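Local coordinates for putative signal recognition particle protein (Chaetomium thermophilum, PDB 5CK4) that binds GTP and GDP as the Arf-like GTPase beta subunit of the signal recognition particle receptor at the endoplasmic reticulum membrane, at residues T18-K32 against K159-A171. Sequence-based numbering, arbitrary orientation.
Sequences TLPSVLLIGPSGAGK and KSKLKAVIFLLDA. With GDP (guanosine-5'-diphosphate), chain C.
The F167 ring receives the CA of G26 over one face, 4.2 Å above its plane and toward the rim, while I25 CG2 and P27 CD approach it obliquely. With CG anti to the backbone N (chi1 -175°), the ring lies across I25 at about a right angle, and CD2 meets I25 CG2 at 3.8 Å. Glycine suits position 26 because a CB would clash with the carbonyl O of L168. Strands 21-25 and 159-170 run parallel, and I25 N and O straddle F167, bonding to I166 O and to L168 N (2.8 Å). Beta-branched valine and isoleucine, with leucine, suit the buried sheet faces, being apolar: V22 CG1 meets I166 CG1 on one, L23 CG meets L162 CD1 at 3.7 Å on the other. A beta bulge shifts the register between S21 and V22. There S21 OG donates to S160 OG (2.8 Å); an alanine here would probably leave S160 OG without this donor and freer to turn. Beyond G26, L168 CD2 packs where the helix begins, 3.4 Å from G31 C. D170 OD1 accepts the N of A172, while OD2 forms a salt bridge with K220, which also binds GDP. The amide of G29 bonds to GDP O3B, those of G31 and K32 to O2B, which K32 NZ also grips at 2.7 Å: this strand-loop-helix is the P-loop (Walker A) of a Ras-like GTPase fold.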
ATOM      1  N   THR A  18     -21.654  -2.291  -1.442  1.00 60.20           N
ATOM      2  CA  THR A  18     -21.184  -3.596  -0.992  1.00 61.01           C
ATOM      3  C   THR A  18     -20.251  -3.485   0.206  1.00 59.74           C
ATOM      4  O   THR A  18     -20.213  -2.457   0.879  1.00 61.09           O
ATOM      5  CB  THR A  18     -20.456  -4.349  -2.121  1.00 63.07           C
ATOM      6  OG1 THR A  18     -19.700  -3.417  -2.905  1.00 62.15           O
ATOM      7  CG2 THR A  18     -21.456  -5.048  -3.017  1.00 68.99           C
ATOM      8  N   LEU A  19     -19.509  -4.560   0.468  1.00 58.29           N
ATOM      9  CA  LEU A  19     -18.485  -4.577   1.507  1.00 53.99           C
ATOM     10  C   LEU A  19     -17.434  -3.509   1.217  1.00 49.51           C
ATOM     11  O   LEU A  19     -17.260  -3.106   0.066  1.00 51.19           O
ATOM     12  CB  LEU A  19     -17.814  -5.954   1.567  1.00 49.67           C
ATOM     13  CG  LEU A  19     -18.590  -7.122   2.183  1.00 49.09           C
ATOM     14  CD1 LEU A  19     -17.803  -8.409   2.010  1.00 39.63           C
ATOM     15  CD2 LEU A  19     -18.872  -6.868   3.655  1.00 47.18           C
ATOM     16  N   PRO A  20     -16.725  -3.046   2.257  1.00 40.39           N
ATOM     17  CA  PRO A  20     -15.687  -2.037   2.020  1.00 33.90           C
ATOM     18  C   PRO A  20     -14.497  -2.617   1.248  1.00 36.29           C
ATOM     19  O   PRO A  20     -14.340  -3.841   1.211  1.00 28.56           O
ATOM     20  CB  PRO A  20     -15.277  -1.620   3.433  1.00 33.57           C
ATOM     21  CG  PRO A  20     -15.646  -2.781   4.293  1.00 38.10           C
ATOM     22  CD  PRO A  20     -16.871  -3.369   3.687  1.00 37.95           C
ATOM     23  N   SER A  21     -13.689  -1.744   0.644  1.00 27.26           N
ATOM     24  CA  SER A  21     -12.579  -2.142  -0.224  1.00 25.36           C
ATOM     25  C   SER A  21     -11.184  -1.906   0.358  1.00 28.32           C
ATOM     26  O   SER A  21     -10.941  -0.947   1.096  1.00 24.16           O
ATOM     27  CB  SER A  21     -12.666  -1.392  -1.560  1.00 30.01           C
ATOM     28  OG  SER A  21     -13.522  -2.049  -2.477  1.00 32.52           O
ATOM     29  N   VAL A  22     -10.266  -2.789  -0.005  1.00 21.44           N
ATOM     30  CA  VAL A  22      -8.847  -2.605   0.274  1.00 19.32           C
ATOM     31  C   VAL A  22      -8.091  -2.652  -1.055  1.00 21.79           C
ATOM     32  O   VAL A  22      -8.114  -3.670  -1.754  1.00 24.31           O
ATOM     33  CB  VAL A  22      -8.337  -3.690   1.249  1.00 19.84           C
ATOM     34  CG1 VAL A  22      -6.830  -3.587   1.462  1.00 16.75           C
ATOM     35  CG2 VAL A  22      -9.106  -3.599   2.597  1.00 20.13           C
ATOM     36  N   LEU A  23      -7.444  -1.547  -1.425  1.00 23.44           N
ATOM     37  CA  LEU A  23      -6.646  -1.526  -2.654  1.00 17.62           C
ATOM     38  C   LEU A  23      -5.337  -2.279  -2.485  1.00 18.69           C
ATOM     39  O   LEU A  23      -4.553  -2.010  -1.571  1.00 15.15           O
ATOM     40  CB  LEU A  23      -6.338  -0.092  -3.118  1.00 20.50           C
ATOM     41  CG  LEU A  23      -7.419   0.656  -3.903  1.00 33.97           C
ATOM     42  CD1 LEU A  23      -6.967   2.078  -4.189  1.00 35.53           C
ATOM     43  CD2 LEU A  23      -7.763  -0.070  -5.203  1.00 33.10           C
ATOM     44  N   LEU A  24      -5.094  -3.210  -3.393  1.00 17.69           N
ATOM     45  CA  LEU A  24      -3.843  -3.945  -3.412  1.00 16.27           C
ATOM     46  C   LEU A  24      -2.956  -3.321  -4.502  1.00 15.60           C
ATOM     47  O   LEU A  24      -3.266  -3.409  -5.690  1.00 18.00           O
ATOM     48  CB  LEU A  24      -4.135  -5.425  -3.682  1.00 18.51           C
ATOM     49  CG  LEU A  24      -2.924  -6.362  -3.774  1.00 18.43           C
ATOM     50  CD1 LEU A  24      -2.099  -6.284  -2.505  1.00 18.39           C
ATOM     51  CD2 LEU A  24      -3.375  -7.797  -4.056  1.00 19.28           C
ATOM     52  N   ILE A  25      -1.872  -2.675  -4.081  1.00 13.68           N
ATOM     53  CA  ILE A  25      -1.031  -1.847  -4.944  1.00 14.52           C
ATOM     54  C   ILE A  25       0.404  -2.375  -4.884  1.00 19.28           C
ATOM     55  O   ILE A  25       0.835  -2.855  -3.844  1.00 18.70           O
ATOM     56  CB  ILE A  25      -1.004  -0.394  -4.401  1.00 18.50           C
ATOM     57  CG1 ILE A  25      -2.393   0.235  -4.454  1.00 24.22           C
ATOM     58  CG2 ILE A  25      -0.034   0.492  -5.175  1.00 24.16           C
ATOM     59  CD1 ILE A  25      -2.411   1.673  -3.909  1.00 19.28           C
ATOM     60  N   GLY A  26       1.150  -2.278  -5.983  1.00 17.84           N
ATOM     61  CA  GLY A  26       2.570  -2.606  -5.945  1.00 13.28           C
ATOM     62  C   GLY A  26       3.136  -2.858  -7.325  1.00 21.12           C
ATOM     63  O   GLY A  26       2.380  -3.003  -8.287  1.00 22.23           O
ATOM     64  N   PRO A  27       4.473  -2.920  -7.432  1.00 17.13           N
ATOM     65  CA  PRO A  27       5.075  -3.149  -8.748  1.00 20.49           C
ATOM     66  C   PRO A  27       4.754  -4.550  -9.250  1.00 22.40           C
ATOM     67  O   PRO A  27       4.441  -5.437  -8.453  1.00 20.28           O
ATOM     68  CB  PRO A  27       6.576  -3.021  -8.479  1.00 20.47           C
ATOM     69  CG  PRO A  27       6.737  -3.358  -7.026  1.00 17.19           C
ATOM     70  CD  PRO A  27       5.475  -2.882  -6.350  1.00 19.50           C
ATOM     71  N   SER A  28       4.837  -4.746 -10.558  1.00 17.46           N
ATOM     72  CA  SER A  28       4.638  -6.071 -11.129  1.00 18.37           C
ATOM     73  C   SER A  28       5.616  -7.082 -10.519  1.00 22.80           C
ATOM     74  O   SER A  28       6.744  -6.734 -10.193  1.00 19.84           O
ATOM     75  CB  SER A  28       4.826  -6.018 -12.640  1.00 20.77           C
ATOM     76  OG  SER A  28       3.883  -5.142 -13.230  1.00 26.58           O
ATOM     77  N   GLY A  29       5.181  -8.333 -10.387  1.00 24.49           N
ATOM     78  CA  GLY A  29       6.013  -9.383  -9.811  1.00 22.18           C
ATOM     79  C   GLY A  29       6.002  -9.436  -8.293  1.00 19.04           C
ATOM     80  O   GLY A  29       6.641 -10.290  -7.691  1.00 21.97           O
ATOM     81  N   ALA A  30       5.288  -8.514  -7.662  1.00 15.87           N
ATOM     82  CA  ALA A  30       5.275  -8.455  -6.201  1.00 16.90           C
ATOM     83  C   ALA A  30       4.553  -9.664  -5.622  1.00 16.27           C
ATOM     84  O   ALA A  30       4.864 -10.094  -4.512  1.00 16.17           O
ATOM     85  CB  ALA A  30       4.610  -7.197  -5.727  1.00 14.23           C
ATOM     86  N   GLY A  31       3.582 -10.183  -6.378  1.00 17.95           N
ATOM     87  CA  GLY A  31       2.750 -11.288  -5.921  1.00 21.16           C
ATOM     88  C   GLY A  31       1.288 -10.892  -5.733  1.00 24.59           C
ATOM     89  O   GLY A  31       0.556 -11.536  -4.987  1.00 18.95           O
ATOM     90  N   LYS A  32       0.848  -9.832  -6.405  1.00 16.65           N
ATOM     91  CA  LYS A  32      -0.530  -9.363  -6.232  1.00 17.04           C
ATOM     92  C   LYS A  32      -1.563 -10.398  -6.702  1.00 22.08           C
ATOM     93  O   LYS A  32      -2.530 -10.680  -5.992  1.00 23.55           O
ATOM     94  CB  LYS A  32      -0.742  -8.006  -6.918  1.00 17.55           C
ATOM     95  CG  LYS A  32       0.160  -6.892  -6.336  1.00 22.98           C
ATOM     96  CD  LYS A  32      -0.165  -5.514  -6.896  1.00 19.45           C
ATOM     97  CE  LYS A  32      -0.022  -5.464  -8.413  1.00 23.21           C
ATOM     98  NZ  LYS A  32       1.270  -6.051  -8.906  1.00 20.05           N
ATOM     99  N   LYS A 159     -21.052   0.196  -5.426  1.00 59.76           N
ATOM    100  CA  LYS A 159     -20.087   1.147  -4.893  1.00 60.97           C
ATOM    101  C   LYS A 159     -19.523   0.626  -3.577  1.00 57.99           C
ATOM    102  O   LYS A 159     -20.272   0.181  -2.706  1.00 60.87           O
ATOM    103  CB  LYS A 159     -20.731   2.520  -4.693  1.00 64.64           C
ATOM    104  CG  LYS A 159     -21.232   3.165  -5.981  1.00 71.50           C
ATOM    105  CD  LYS A 159     -20.086   3.482  -6.932  1.00 72.29           C
ATOM    106  CE  LYS A 159     -19.162   4.547  -6.351  1.00 72.26           C
ATOM    107  NZ  LYS A 159     -17.989   4.830  -7.228  1.00 72.27           N
ATOM    108  N   SER A 160     -18.202   0.677  -3.437  1.00 45.44           N
ATOM    109  CA  SER A 160     -17.553   0.179  -2.233  1.00 42.99           C
ATOM    110  C   SER A 160     -16.626   1.225  -1.617  1.00 44.62           C
ATOM    111  O   SER A 160     -15.815   1.836  -2.310  1.00 42.13           O
ATOM    112  CB  SER A 160     -16.769  -1.098  -2.536  1.00 47.30           C
ATOM    113  OG  SER A 160     -16.076  -1.548  -1.384  1.00 46.40           O
ATOM    114  N   LYS A 161     -16.751   1.421  -0.311  1.00 41.21           N
ATOM    115  CA  LYS A 161     -15.932   2.396   0.400  1.00 48.13           C
ATOM    116  C   LYS A 161     -14.487   1.908   0.577  1.00 42.00           C
ATOM    117  O   LYS A 161     -14.246   0.811   1.084  1.00 33.75           O
ATOM    118  CB  LYS A 161     -16.571   2.716   1.755  1.00 47.19           C
ATOM    119  CG  LYS A 161     -15.851   3.773   2.571  1.00 47.93           C
ATOM    120  CD  LYS A 161     -16.790   4.365   3.628  1.00 62.88           C
ATOM    121  CE  LYS A 161     -16.055   5.290   4.589  1.00 66.57           C
ATOM    122  NZ  LYS A 161     -14.973   4.567   5.321  1.00 66.08           N
ATOM    123  N   LEU A 162     -13.531   2.727   0.144  1.00 32.89           N
ATOM    124  CA  LEU A 162     -12.112   2.415   0.317  1.00 29.13           C
ATOM    125  C   LEU A 162     -11.684   2.664   1.762  1.00 31.51           C
ATOM    126  O   LEU A 162     -11.800   3.783   2.260  1.00 32.61           O
ATOM    127  CB  LEU A 162     -11.271   3.268  -0.629  1.00 27.71           C
ATOM    128  CG  LEU A 162      -9.762   3.037  -0.543  1.00 24.30           C
ATOM    129  CD1 LEU A 162      -9.420   1.598  -0.917  1.00 22.73           C
ATOM    130  CD2 LEU A 162      -9.033   4.030  -1.436  1.00 23.63           C
ATOM    131  N   LYS A 163     -11.193   1.632   2.445  1.00 29.66           N
ATOM    132  CA  LYS A 163     -10.838   1.778   3.859  1.00 26.53           C
ATOM    133  C   LYS A 163      -9.377   1.473   4.191  1.00 24.31           C
ATOM    134  O   LYS A 163      -8.910   1.781   5.292  1.00 23.00           O
ATOM    135  CB  LYS A 163     -11.762   0.941   4.746  1.00 30.87           C
ATOM    136  CG  LYS A 163     -13.224   1.370   4.682  1.00 35.15           C
ATOM    137  CD  LYS A 163     -13.974   1.009   5.953  1.00 49.67           C
ATOM    138  CE  LYS A 163     -13.529   1.873   7.131  1.00 57.15           C
ATOM    139  NZ  LYS A 163     -14.516   1.841   8.258  1.00 60.50           N
ATOM    140  N   ALA A 164      -8.653   0.872   3.256  1.00 22.73           N
ATOM    141  CA  ALA A 164      -7.238   0.588   3.490  1.00 18.67           C
ATOM    142  C   ALA A 164      -6.489   0.292   2.211  1.00 17.91           C
ATOM    143  O   ALA A 164      -7.086   0.030   1.171  1.00 19.36           O
ATOM    144  CB  ALA A 164      -7.065  -0.569   4.477  1.00 18.74           C
ATOM    145  N   VAL A 165      -5.166   0.316   2.312  1.00 20.93           N
ATOM    146  CA  VAL A 165      -4.292   0.013   1.192  1.00 17.65           C
ATOM    147  C   VAL A 165      -3.279  -1.030   1.634  1.00 18.51           C
ATOM    148  O   VAL A 165      -2.690  -0.910   2.701  1.00 15.65           O
ATOM    149  CB  VAL A 165      -3.515   1.277   0.760  1.00 15.42           C
ATOM    150  CG1 VAL A 165      -2.349   0.922  -0.203  1.00 15.67           C
ATOM    151  CG2 VAL A 165      -4.454   2.275   0.127  1.00 15.18           C
ATOM    152  N   ILE A 166      -3.089  -2.068   0.830  1.00 14.79           N
ATOM    153  CA  ILE A 166      -1.921  -2.918   1.019  1.00 13.30           C
ATOM    154  C   ILE A 166      -0.932  -2.617  -0.105  1.00 15.54           C
ATOM    155  O   ILE A 166      -1.280  -2.721  -1.292  1.00 19.97           O
ATOM    156  CB  ILE A 166      -2.292  -4.409   0.993  1.00 15.61           C
ATOM    157  CG1 ILE A 166      -3.204  -4.767   2.167  1.00 16.74           C
ATOM    158  CG2 ILE A 166      -1.020  -5.267   1.011  1.00 16.69           C
ATOM    159  CD1 ILE A 166      -3.767  -6.218   2.088  1.00 14.95           C
ATOM    160  N   PHE A 167       0.279  -2.197   0.254  1.00 13.26           N
ATOM    161  CA  PHE A 167       1.327  -1.995  -0.747  1.00 13.61           C
ATOM    162  C   PHE A 167       2.268  -3.202  -0.704  1.00 15.82           C
ATOM    163  O   PHE A 167       3.046  -3.354   0.248  1.00 14.76           O
ATOM    164  CB  PHE A 167       2.104  -0.709  -0.474  1.00 12.88           C
ATOM    165  CG  PHE A 167       3.129  -0.385  -1.537  1.00 18.39           C
ATOM    166  CD1 PHE A 167       4.414  -0.922  -1.479  1.00 11.96           C
ATOM    167  CD2 PHE A 167       2.794   0.430  -2.616  1.00 21.62           C
ATOM    168  CE1 PHE A 167       5.347  -0.632  -2.469  1.00 14.71           C
ATOM    169  CE2 PHE A 167       3.727   0.729  -3.600  1.00 20.88           C
ATOM    170  CZ  PHE A 167       4.997   0.201  -3.528  1.00 14.05           C
ATOM    171  N   LEU A 168       2.189  -4.053  -1.727  1.00 16.50           N
ATOM    172  CA  LEU A 168       2.952  -5.304  -1.753  1.00 12.61           C
ATOM    173  C   LEU A 168       4.247  -5.126  -2.534  1.00 15.35           C
ATOM    174  O   LEU A 168       4.252  -4.530  -3.600  1.00 14.97           O
ATOM    175  CB  LEU A 168       2.129  -6.406  -2.404  1.00 14.83           C
ATOM    176  CG  LEU A 168       2.500  -7.890  -2.244  1.00 14.32           C
ATOM    177  CD1 LEU A 168       2.252  -8.372  -0.815  1.00 12.09           C
ATOM    178  CD2 LEU A 168       1.677  -8.715  -3.211  1.00 15.85           C
ATOM    179  N   LEU A 169       5.341  -5.662  -1.996  1.00 15.39           N
ATOM    180  CA  LEU A 169       6.630  -5.652  -2.680  1.00 12.83           C
ATOM    181  C   LEU A 169       7.316  -7.010  -2.518  1.00 18.26           C
ATOM    182  O   LEU A 169       6.994  -7.779  -1.599  1.00 16.64           O
ATOM    183  CB  LEU A 169       7.537  -4.515  -2.161  1.00 13.42           C
ATOM    184  CG  LEU A 169       7.885  -4.518  -0.649  1.00 13.53           C
ATOM    185  CD1 LEU A 169       9.114  -5.414  -0.340  1.00 15.02           C
ATOM    186  CD2 LEU A 169       8.127  -3.101  -0.161  1.00 19.75           C
ATOM    187  N   ASP A 170       8.270  -7.277  -3.406  1.00 14.23           N
ATOM    188  CA  ASP A 170       9.082  -8.486  -3.369  1.00 20.26           C
ATOM    189  C   ASP A 170      10.286  -8.237  -2.458  1.00 20.67           C
ATOM    190  O   ASP A 170      11.216  -7.530  -2.839  1.00 17.27           O
ATOM    191  CB  ASP A 170       9.525  -8.820  -4.807  1.00 17.96           C
ATOM    192  CG  ASP A 170      10.308 -10.111  -4.906  1.00 19.09           C
ATOM    193  OD1 ASP A 170      10.828 -10.596  -3.880  1.00 20.46           O
ATOM    194  OD2 ASP A 170      10.418 -10.643  -6.031  1.00 23.30           O
ATOM    195  N   ALA A 171      10.272  -8.807  -1.250  1.00 19.04           N
ATOM    196  CA  ALA A 171      11.357  -8.560  -0.305  1.00 18.85           C
ATOM    197  C   ALA A 171      12.673  -9.196  -0.741  1.00 17.86           C
ATOM    198  O   ALA A 171      13.740  -8.813  -0.247  1.00 21.52           O
ATOM    199  CB  ALA A 171      10.985  -9.016   1.130  1.00 14.46           C
TER
HETATM  200  PB  GDP C 401       1.941  -9.663  -9.663  1.00 21.99           P
HETATM  201  O1B GDP C 401       0.466  -9.864  -9.855  1.00 21.10           O
HETATM  202  O2B GDP C 401       2.174  -8.618  -8.583  1.00 19.90           O
HETATM  203  O3B GDP C 401       2.644  -9.187 -10.914  1.00 20.53           O
HETATM  204  O3A GDP C 401       2.668 -11.000  -9.158  1.00 24.25           O
HETATM  205  PA  GDP C 401       2.212 -12.529  -9.410  1.00 23.57           P
HETATM  206  O1A GDP C 401       1.011 -12.869  -8.586  1.00 21.41           O
HETATM  207  O2A GDP C 401       2.035 -12.841 -10.875  1.00 29.87           O
HETATM  208  O5' GDP C 401       3.522 -13.197  -8.792  1.00 18.52           O
HETATM  209  C5' GDP C 401       4.779 -13.004  -9.419  1.00 18.45           C
HETATM  210  C4' GDP C 401       5.612 -14.250  -9.169  1.00 27.92           C
HETATM  211  O4' GDP C 401       5.988 -14.299  -7.791  1.00 27.47           O
HETATM  212  C3' GDP C 401       4.835 -15.529  -9.453  1.00 25.98           C
HETATM  213  O3' GDP C 401       5.766 -16.474  -9.983  1.00 29.71           O
HETATM  214  C2' GDP C 401       4.397 -16.007  -8.082  1.00 28.96           C
HETATM  215  O2' GDP C 401       4.263 -17.424  -8.001  1.00 25.25           O
HETATM  216  C1' GDP C 401       5.554 -15.543  -7.226  1.00 21.94           C
HETATM  217  N9  GDP C 401       5.170 -15.345  -5.812  1.00 16.72           N
HETATM  218  C8  GDP C 401       4.097 -14.684  -5.330  1.00 22.77           C
HETATM  219  N7  GDP C 401       4.107 -14.698  -3.967  1.00 21.26           N
HETATM  220  C5  GDP C 401       5.213 -15.353  -3.585  1.00 14.56           C
HETATM  221  C6  GDP C 401       5.824 -15.737  -2.305  1.00 17.80           C
HETATM  222  O6  GDP C 401       5.280 -15.399  -1.228  1.00 17.29           O
HETATM  223  N1  GDP C 401       6.988 -16.414  -2.348  1.00 17.09           N
HETATM  224  C2  GDP C 401       7.583 -16.777  -3.505  1.00 18.18           C
HETATM  225  N2  GDP C 401       8.746 -17.473  -3.470  1.00 19.70           N
HETATM  226  N3  GDP C 401       7.071 -16.465  -4.719  1.00 17.39           N
HETATM  227  C4  GDP C 401       5.907 -15.775  -4.805  1.00 19.72           C
HETATM  228  O   HOH W   1     -18.622  -0.336   1.219  1.00 37.65           O
HETATM  229  O   HOH W   2       9.794  -9.028  -8.228  1.00 21.54           O